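Local coordinates for protein beta-glucanase (Podospora anserina, PDB 4LE4) that probably hydrolyses beta-glucan chains as a family GH131 glycoside hydrolase and binds cellotriose in the crystal, at residues E121-S133 against D140-Q152. Sequence-based numbering, arbitrary orientation.
Sequences ESHFTELKSGWLS and DTLLRWCVGGQTQ
Cys146 and Glu126 pair near the turn end of the two strands: Cys146 N reaches Glu126 O at 2.9 Å and almost dead straight (178°), while Cys146 O takes two donors, Glu126 N and Thr125 OG1, the latter 2.8 Å from Cys146 O. A chi1 of -165° swings the Thr125 hydroxyl toward that carbonyl, where it donates while also taking a weak, bent bond from Trp145 NE1. Further along, Lys128 and Arg144 exchange both backbone bonds. Beside the type I' turn Val147 to Gln150, Gly148 N donates to Phe124 O at 2.7 Å; one water accepts from Gly149 N and donates to His123 O and Glu126 OE2. This antiparallel ladder joins 125-129, next to strand 115-120, to the hairpin 142-156 in one sheet of the concanavalin-type beta-sandwich; Leu127, Leu143 and Trp145 face the opposing sheet. On the other face, Lys128 lays CD 3.8 Å from Cys146 SG and carries NZ on to Glu114 and to a water that donates to Gly149 O. Arg144 NH2 binds Thr151 OG1 at 2.9 Å, NE binds a water, and Leu132 CD1 rests over one guanidinium face. A leucine in place of Arg144 would probably leave Thr151 OG1 without this donor and the water without its NE partner. Asp140 runs alongside Trp131 and sets OD2, which accepts from Gly137 N, over one ring face, the planes 22° apart; a water oxygen lies 2.6 Å from Asp140 OD1.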
ATOM      1  N   GLU A 121      -3.462  -2.124 -10.924  1.00  8.31           N
ATOM      2  CA  GLU A 121      -2.856  -2.883 -12.020  1.00 12.10           C
ATOM      3  C   GLU A 121      -2.499  -2.061 -13.275  1.00 11.69           C
ATOM      4  O   GLU A 121      -1.576  -2.403 -13.998  1.00 12.56           O
ATOM      5  CB  GLU A 121      -3.763  -4.052 -12.392  1.00 14.62           C
ATOM      6  CG  GLU A 121      -3.011  -5.352 -12.584  1.00 21.87           C
ATOM      7  CD  GLU A 121      -3.849  -6.589 -12.290  1.00 24.74           C
ATOM      8  OE1 GLU A 121      -4.062  -6.937 -11.093  1.00 24.56           O
ATOM      9  OE2 GLU A 121      -4.298  -7.221 -13.276  1.00 29.42           O
ATOM     10  N   SER A 122      -3.235  -0.993 -13.522  1.00 12.10           N
ATOM     11  CA  SER A 122      -2.955  -0.126 -14.683  1.00 13.11           C
ATOM     12  C   SER A 122      -2.011   1.007 -14.276  1.00 12.37           C
ATOM     13  O   SER A 122      -1.614   1.855 -15.089  1.00 11.79           O
ATOM     14  CB  SER A 122      -4.275   0.479 -15.147  1.00 11.71           C
ATOM     15  OG  SER A 122      -4.730   1.374 -14.167  1.00 13.27           O
ATOM     16  N   HIS A 123      -1.668   1.033 -12.995  1.00 10.18           N
ATOM     17  CA  HIS A 123      -0.815   2.071 -12.430  1.00  9.65           C
ATOM     18  C   HIS A 123      -1.351   3.499 -12.611  1.00  9.40           C
ATOM     19  O   HIS A 123      -0.577   4.450 -12.668  1.00  9.04           O
ATOM     20  CB  HIS A 123       0.637   1.944 -12.967  1.00 10.50           C
ATOM     21  CG  HIS A 123       1.311   0.661 -12.565  1.00 11.45           C
ATOM     22  ND1 HIS A 123       1.100  -0.540 -13.213  1.00 14.68           N
ATOM     23  CD2 HIS A 123       2.188   0.396 -11.566  1.00 10.08           C
ATOM     24  CE1 HIS A 123       1.823  -1.490 -12.634  1.00  8.73           C
ATOM     25  NE2 HIS A 123       2.486  -0.944 -11.633  1.00 13.92           N
ATOM     26  N   PHE A 124      -2.677   3.664 -12.615  1.00  9.97           N
ATOM     27  CA  PHE A 124      -3.226   5.007 -12.806  1.00 10.01           C
ATOM     28  C   PHE A 124      -2.880   5.860 -11.616  1.00 10.02           C
ATOM     29  O   PHE A 124      -2.753   7.083 -11.736  1.00 10.12           O
ATOM     30  CB  PHE A 124      -4.731   4.993 -13.120  1.00  8.89           C
ATOM     31  CG  PHE A 124      -5.629   4.592 -11.978  1.00  8.83           C
ATOM     32  CD1 PHE A 124      -5.967   5.500 -10.994  1.00 10.70           C
ATOM     33  CD2 PHE A 124      -6.212   3.338 -11.957  1.00 11.76           C
ATOM     34  CE1 PHE A 124      -6.887   5.167  -9.989  1.00 11.29           C
ATOM     35  CE2 PHE A 124      -7.138   2.986 -10.965  1.00 14.13           C
ATOM     36  CZ  PHE A 124      -7.475   3.904  -9.980  1.00  9.92           C
ATOM     37  N   THR A 125      -2.741   5.219 -10.458  1.00  7.39           N
ATOM     38  CA  THR A 125      -2.235   5.943  -9.283  1.00  6.42           C
ATOM     39  C   THR A 125      -1.457   4.931  -8.404  1.00  7.48           C
ATOM     40  O   THR A 125      -1.671   3.729  -8.505  1.00  8.00           O
ATOM     41  CB  THR A 125      -3.323   6.671  -8.472  1.00  8.43           C
ATOM     42  OG1 THR A 125      -2.680   7.610  -7.599  1.00  9.50           O
ATOM     43  CG2 THR A 125      -4.174   5.683  -7.646  1.00  6.28           C
ATOM     44  N   GLU A 126      -0.526   5.432  -7.604  1.00  8.50           N
ATOM     45  CA  GLU A 126       0.330   4.576  -6.767  1.00  8.96           C
ATOM     46  C   GLU A 126       1.311   5.494  -6.049  1.00  9.28           C
ATOM     47  O   GLU A 126       1.339   6.714  -6.307  1.00  8.07           O
ATOM     48  CB  GLU A 126       1.148   3.666  -7.691  1.00  9.96           C
ATOM     49  CG  GLU A 126       2.141   4.465  -8.618  1.00  8.35           C
ATOM     50  CD  GLU A 126       2.640   3.674  -9.830  1.00 15.67           C
ATOM     51  OE1 GLU A 126       2.907   2.477  -9.664  1.00 15.68           O
ATOM     52  OE2 GLU A 126       2.799   4.249 -10.954  1.00 14.99           O
ATOM     53  N   LEU A 127       2.099   4.929  -5.121  1.00  7.70           N
ATOM     54  CA  LEU A 127       3.190   5.705  -4.540  1.00  9.11           C
ATOM     55  C   LEU A 127       4.434   5.098  -5.205  1.00  9.31           C
ATOM     56  O   LEU A 127       4.390   3.972  -5.716  1.00 10.15           O
ATOM     57  CB  LEU A 127       3.323   5.523  -3.018  1.00  9.92           C
ATOM     58  CG  LEU A 127       2.119   5.929  -2.173  1.00  9.72           C
ATOM     59  CD1 LEU A 127       2.512   5.804  -0.681  1.00  6.88           C
ATOM     60  CD2 LEU A 127       1.654   7.332  -2.508  1.00 11.31           C
ATOM     61  N   LYS A 128       5.522   5.861  -5.219  1.00  8.42           N
ATOM     62  CA  LYS A 128       6.779   5.371  -5.749  1.00  8.47           C
ATOM     63  C   LYS A 128       7.876   5.857  -4.847  1.00  8.01           C
ATOM     64  O   LYS A 128       7.728   6.835  -4.114  1.00 10.68           O
ATOM     65  CB  LYS A 128       7.045   5.902  -7.163  1.00  7.21           C
ATOM     66  CG  LYS A 128       6.158   5.275  -8.218  1.00 12.36           C
ATOM     67  CD  LYS A 128       6.672   5.617  -9.616  1.00 13.94           C
ATOM     68  CE  LYS A 128       5.860   4.873 -10.669  1.00 16.90           C
ATOM     69  NZ  LYS A 128       6.492   4.962 -12.010  1.00 16.62           N
ATOM     70  N   SER A 129       9.004   5.161  -4.887  1.00  9.70           N
ATOM     71  CA  SER A 129      10.132   5.588  -4.105  1.00 10.90           C
ATOM     72  C   SER A 129      11.388   5.106  -4.851  1.00 10.83           C
ATOM     73  O   SER A 129      11.306   4.251  -5.742  1.00  9.95           O
ATOM     74  CB  SER A 129      10.077   4.991  -2.688  1.00  9.56           C
ATOM     75  OG  SER A 129      10.453   3.612  -2.673  1.00 14.94           O
ATOM     76  N   GLY A 130      12.530   5.654  -4.460  1.00 10.94           N
ATOM     77  CA  GLY A 130      13.773   5.257  -5.088  1.00 12.68           C
ATOM     78  C   GLY A 130      14.106   6.010  -6.364  1.00 12.96           C
ATOM     79  O   GLY A 130      13.406   6.911  -6.781  1.00 14.30           O
ATOM     80  N   TRP A 131      15.230   5.628  -6.952  1.00 14.04           N
ATOM     81  CA  TRP A 131      15.763   6.233  -8.162  1.00 15.70           C
ATOM     82  C   TRP A 131      14.947   5.764  -9.351  1.00 15.71           C
ATOM     83  O   TRP A 131      14.997   4.615  -9.733  1.00 16.96           O
ATOM     84  CB  TRP A 131      17.245   5.833  -8.244  1.00 16.58           C
ATOM     85  CG  TRP A 131      17.994   6.300  -9.425  1.00 18.59           C
ATOM     86  CD1 TRP A 131      17.573   7.174 -10.398  1.00 18.85           C
ATOM     87  CD2 TRP A 131      19.317   5.906  -9.780  1.00 17.68           C
ATOM     88  NE1 TRP A 131      18.567   7.339 -11.344  1.00 18.00           N
ATOM     89  CE2 TRP A 131      19.646   6.575 -10.989  1.00 19.58           C
ATOM     90  CE3 TRP A 131      20.262   5.052  -9.196  1.00 18.40           C
ATOM     91  CZ2 TRP A 131      20.894   6.406 -11.624  1.00 18.17           C
ATOM     92  CZ3 TRP A 131      21.493   4.889  -9.824  1.00 19.29           C
ATOM     93  CH2 TRP A 131      21.792   5.564 -11.027  1.00 18.11           C
ATOM     94  N   LEU A 132      14.168   6.678  -9.908  1.00 16.80           N
ATOM     95  CA  LEU A 132      13.277   6.390 -11.022  1.00 18.94           C
ATOM     96  C   LEU A 132      13.917   6.469 -12.406  1.00 21.92           C
ATOM     97  O   LEU A 132      13.860   5.520 -13.167  1.00 23.89           O
ATOM     98  CB  LEU A 132      12.086   7.349 -10.995  1.00 18.60           C
ATOM     99  CG  LEU A 132      11.295   7.534  -9.696  1.00 19.23           C
ATOM    100  CD1 LEU A 132      10.016   8.376  -9.970  1.00 19.98           C
ATOM    101  CD2 LEU A 132      10.902   6.172  -9.153  1.00 20.53           C
ATOM    102  N   SER A 133      14.506   7.618 -12.719  1.00 23.58           N
ATOM    103  CA  SER A 133      15.139   7.844 -14.015  1.00 23.26           C
ATOM    104  C   SER A 133      16.163   8.958 -13.922  1.00 22.28           C
ATOM    105  O   SER A 133      16.293   9.622 -12.891  1.00 19.97           O
ATOM    106  CB  SER A 133      14.076   8.228 -15.054  1.00 24.35           C
ATOM    107  OG  SER A 133      13.296   9.308 -14.566  1.00 26.38           O
ATOM    108  N   ASP A 140      15.912  10.721  -5.060  1.00 24.64           N
ATOM    109  CA  ASP A 140      15.786   9.290  -4.868  1.00 22.31           C
ATOM    110  C   ASP A 140      15.338   8.882  -3.458  1.00 20.92           C
ATOM    111  O   ASP A 140      14.832   7.786  -3.251  1.00 18.96           O
ATOM    112  CB  ASP A 140      17.099   8.619  -5.259  1.00 24.45           C
ATOM    113  CG  ASP A 140      17.521   8.983  -6.682  1.00 27.22           C
ATOM    114  OD1 ASP A 140      16.631   9.340  -7.493  1.00 27.35           O
ATOM    115  OD2 ASP A 140      18.731   8.905  -7.008  1.00 28.22           O
ATOM    116  N   THR A 141      15.496   9.779  -2.500  1.00 17.82           N
ATOM    117  CA  THR A 141      15.102   9.480  -1.130  1.00 17.34           C
ATOM    118  C   THR A 141      13.661   9.923  -0.863  1.00 16.50           C
ATOM    119  O   THR A 141      13.196   9.892   0.268  1.00 18.63           O
ATOM    120  CB  THR A 141      16.006  10.210  -0.136  1.00 16.84           C
ATOM    121  OG1 THR A 141      15.978  11.609  -0.421  1.00 15.25           O
ATOM    122  CG2 THR A 141      17.475   9.709  -0.239  1.00 15.70           C
ATOM    123  N   LEU A 142      12.968  10.348  -1.904  1.00 16.59           N
ATOM    124  CA  LEU A 142      11.591  10.816  -1.761  1.00 14.22           C
ATOM    125  C   LEU A 142      10.537   9.716  -1.855  1.00 12.93           C
ATOM    126  O   LEU A 142      10.746   8.727  -2.549  1.00 13.09           O
ATOM    127  CB  LEU A 142      11.274  11.808  -2.876  1.00 15.39           C
ATOM    128  CG  LEU A 142      12.100  13.084  -2.998  1.00 16.51           C
ATOM    129  CD1 LEU A 142      11.633  13.887  -4.255  1.00 16.37           C
ATOM    130  CD2 LEU A 142      11.964  13.894  -1.725  1.00 16.91           C
ATOM    131  N   LEU A 143       9.409   9.918  -1.165  1.00 12.26           N
ATOM    132  CA  LEU A 143       8.243   9.034  -1.283  1.00  8.77           C
ATOM    133  C   LEU A 143       7.343   9.938  -2.157  1.00  9.31           C
ATOM    134  O   LEU A 143       7.138  11.109  -1.832  1.00  8.88           O
ATOM    135  CB  LEU A 143       7.574   8.814   0.073  1.00 10.17           C
ATOM    136  CG  LEU A 143       6.354   7.893   0.097  1.00  9.53           C
ATOM    137  CD1 LEU A 143       6.684   6.506  -0.483  1.00 11.21           C
ATOM    138  CD2 LEU A 143       5.874   7.777   1.556  1.00 12.77           C
ATOM    139  N   ARG A 144       6.799   9.400  -3.236  1.00  9.09           N
ATOM    140  CA  ARG A 144       5.995  10.201  -4.169  1.00 10.22           C
ATOM    141  C   ARG A 144       4.624   9.615  -4.400  1.00  8.98           C
ATOM    142  O   ARG A 144       4.442   8.399  -4.365  1.00 10.16           O
ATOM    143  CB  ARG A 144       6.650  10.198  -5.546  1.00 12.47           C
ATOM    144  CG  ARG A 144       8.107  10.628  -5.599  1.00 18.00           C
ATOM    145  CD  ARG A 144       8.758   9.941  -6.795  1.00 19.33           C
ATOM    146  NE  ARG A 144      10.151  10.328  -7.029  1.00 22.37           N
ATOM    147  CZ  ARG A 144      10.528  11.302  -7.857  1.00 25.12           C
ATOM    148  NH1 ARG A 144      11.823  11.570  -8.023  1.00 28.04           N
ATOM    149  NH2 ARG A 144       9.622  12.023  -8.513  1.00 23.56           N
ATOM    150  N   TRP A 145       3.673  10.489  -4.686  1.00  7.69           N
ATOM    151  CA  TRP A 145       2.342  10.047  -5.070  1.00  8.22           C
ATOM    152  C   TRP A 145       2.295  10.367  -6.566  1.00  8.40           C
ATOM    153  O   TRP A 145       2.530  11.506  -6.954  1.00  8.71           O
ATOM    154  CB  TRP A 145       1.261  10.844  -4.348  1.00  8.93           C
ATOM    155  CG  TRP A 145      -0.105  10.505  -4.866  1.00 10.96           C
ATOM    156  CD1 TRP A 145      -0.720   9.274  -4.855  1.00 12.18           C
ATOM    157  CD2 TRP A 145      -1.033  11.414  -5.484  1.00 10.85           C
ATOM    158  NE1 TRP A 145      -1.970   9.376  -5.427  1.00 10.43           N
ATOM    159  CE2 TRP A 145      -2.186  10.671  -5.817  1.00 11.58           C
ATOM    160  CE3 TRP A 145      -0.992  12.781  -5.788  1.00 12.33           C
ATOM    161  CZ2 TRP A 145      -3.306  11.254  -6.446  1.00 10.53           C
ATOM    162  CZ3 TRP A 145      -2.105  13.371  -6.423  1.00 11.26           C
ATOM    163  CH2 TRP A 145      -3.241  12.599  -6.737  1.00  9.65           C
ATOM    164  N   CYS A 146       1.988   9.376  -7.388  1.00  9.53           N
ATOM    165  CA  CYS A 146       1.934   9.539  -8.835  1.00 10.25           C
ATOM    166  C   CYS A 146       0.526   9.273  -9.369  1.00 10.51           C
ATOM    167  O   CYS A 146      -0.262   8.508  -8.765  1.00  7.96           O
ATOM    168  CB  CYS A 146       2.874   8.541  -9.507  1.00 11.22           C
ATOM    169  SG  CYS A 146       4.574   8.767  -8.972  1.00 16.82           S
ATOM    170  N   VAL A 147       0.236   9.919 -10.500  1.00  9.81           N
ATOM    171  CA  VAL A 147      -1.031   9.750 -11.212  1.00  9.46           C
ATOM    172  C   VAL A 147      -0.613   9.592 -12.669  1.00 11.78           C
ATOM    173  O   VAL A 147       0.049  10.471 -13.227  1.00 10.95           O
ATOM    174  CB  VAL A 147      -1.972  10.983 -11.075  1.00 11.34           C
ATOM    175  CG1 VAL A 147      -3.238  10.747 -11.896  1.00 11.85           C
ATOM    176  CG2 VAL A 147      -2.310  11.212  -9.611  1.00 13.53           C
ATOM    177  N   GLY A 148      -0.953   8.455 -13.260  1.00 11.19           N
ATOM    178  CA  GLY A 148      -0.556   8.209 -14.638  1.00 13.89           C
ATOM    179  C   GLY A 148       0.954   8.219 -14.794  1.00 13.98           C
ATOM    180  O   GLY A 148       1.486   8.557 -15.852  1.00 14.14           O
ATOM    181  N   GLY A 149       1.663   7.877 -13.724  1.00 13.55           N
ATOM    182  CA  GLY A 149       3.117   7.858 -13.785  1.00 13.70           C
ATOM    183  C   GLY A 149       3.827   9.176 -13.474  1.00 12.80           C
ATOM    184  O   GLY A 149       5.040   9.195 -13.226  1.00 14.10           O
ATOM    185  N   GLN A 150       3.089  10.271 -13.473  1.00 11.60           N
ATOM    186  CA  GLN A 150       3.644  11.589 -13.201  1.00 13.15           C
ATOM    187  C   GLN A 150       3.556  11.942 -11.728  1.00 13.57           C
ATOM    188  O   GLN A 150       2.502  11.780 -11.103  1.00 12.70           O
ATOM    189  CB  GLN A 150       2.904  12.631 -14.024  1.00 16.90           C
ATOM    190  CG  GLN A 150       3.081  12.442 -15.528  1.00 20.64           C
ATOM    191  CD  GLN A 150       2.214  13.409 -16.333  1.00 22.39           C
ATOM    192  OE1 GLN A 150       1.028  13.523 -16.088  1.00 23.82           O
ATOM    193  NE2 GLN A 150       2.811  14.093 -17.300  1.00 23.64           N
ATOM    194  N   THR A 151       4.674  12.376 -11.151  1.00 12.98           N
ATOM    195  CA  THR A 151       4.676  12.746  -9.721  1.00 12.54           C
ATOM    196  C   THR A 151       3.857  14.020  -9.465  1.00 14.37           C
ATOM    197  O   THR A 151       4.068  15.078 -10.098  1.00 12.63           O
ATOM    198  CB  THR A 151       6.112  12.962  -9.211  1.00 13.28           C
ATOM    199  OG1 THR A 151       6.811  11.717  -9.271  1.00 15.61           O
ATOM    200  CG2 THR A 151       6.126  13.513  -7.772  1.00 13.22           C
ATOM    201  N   GLN A 152       2.927  13.934  -8.523  1.00 10.52           N
ATOM    202  CA  GLN A 152       2.080  15.079  -8.191  1.00 12.42           C
ATOM    203  C   GLN A 152       2.372  15.624  -6.800  1.00 12.04           C
ATOM    204  O   GLN A 152       1.968  16.735  -6.468  1.00 13.65           O
ATOM    205  CB  GLN A 152       0.617  14.677  -8.228  1.00 12.95           C
ATOM    206  CG  GLN A 152       0.173  14.046  -9.515  1.00 15.23           C
ATOM    207  CD  GLN A 152       0.144  15.033 -10.647  1.00 19.59           C
ATOM    208  OE1 GLN A 152      -0.364  16.145 -10.511  1.00 18.88           O
ATOM    209  NE2 GLN A 152       0.698  14.630 -11.787  1.00 25.42           N
TER
HETATM  210  O   HOH W   1       0.968   6.391 -11.474  1.00  9.60           O
HETATM  211  O   HOH W   2       6.892   7.474 -13.238  1.00 31.10           O
HETATM  212  O   HOH W   3      11.645   8.659  -5.370  1.00 17.55           O
HETATM  213  O   HOH W   4      13.223   6.520  -1.557  1.00 19.33           O
HETATM  214  O   HOH W   5      14.182   9.559  -8.244  1.00 20.67           O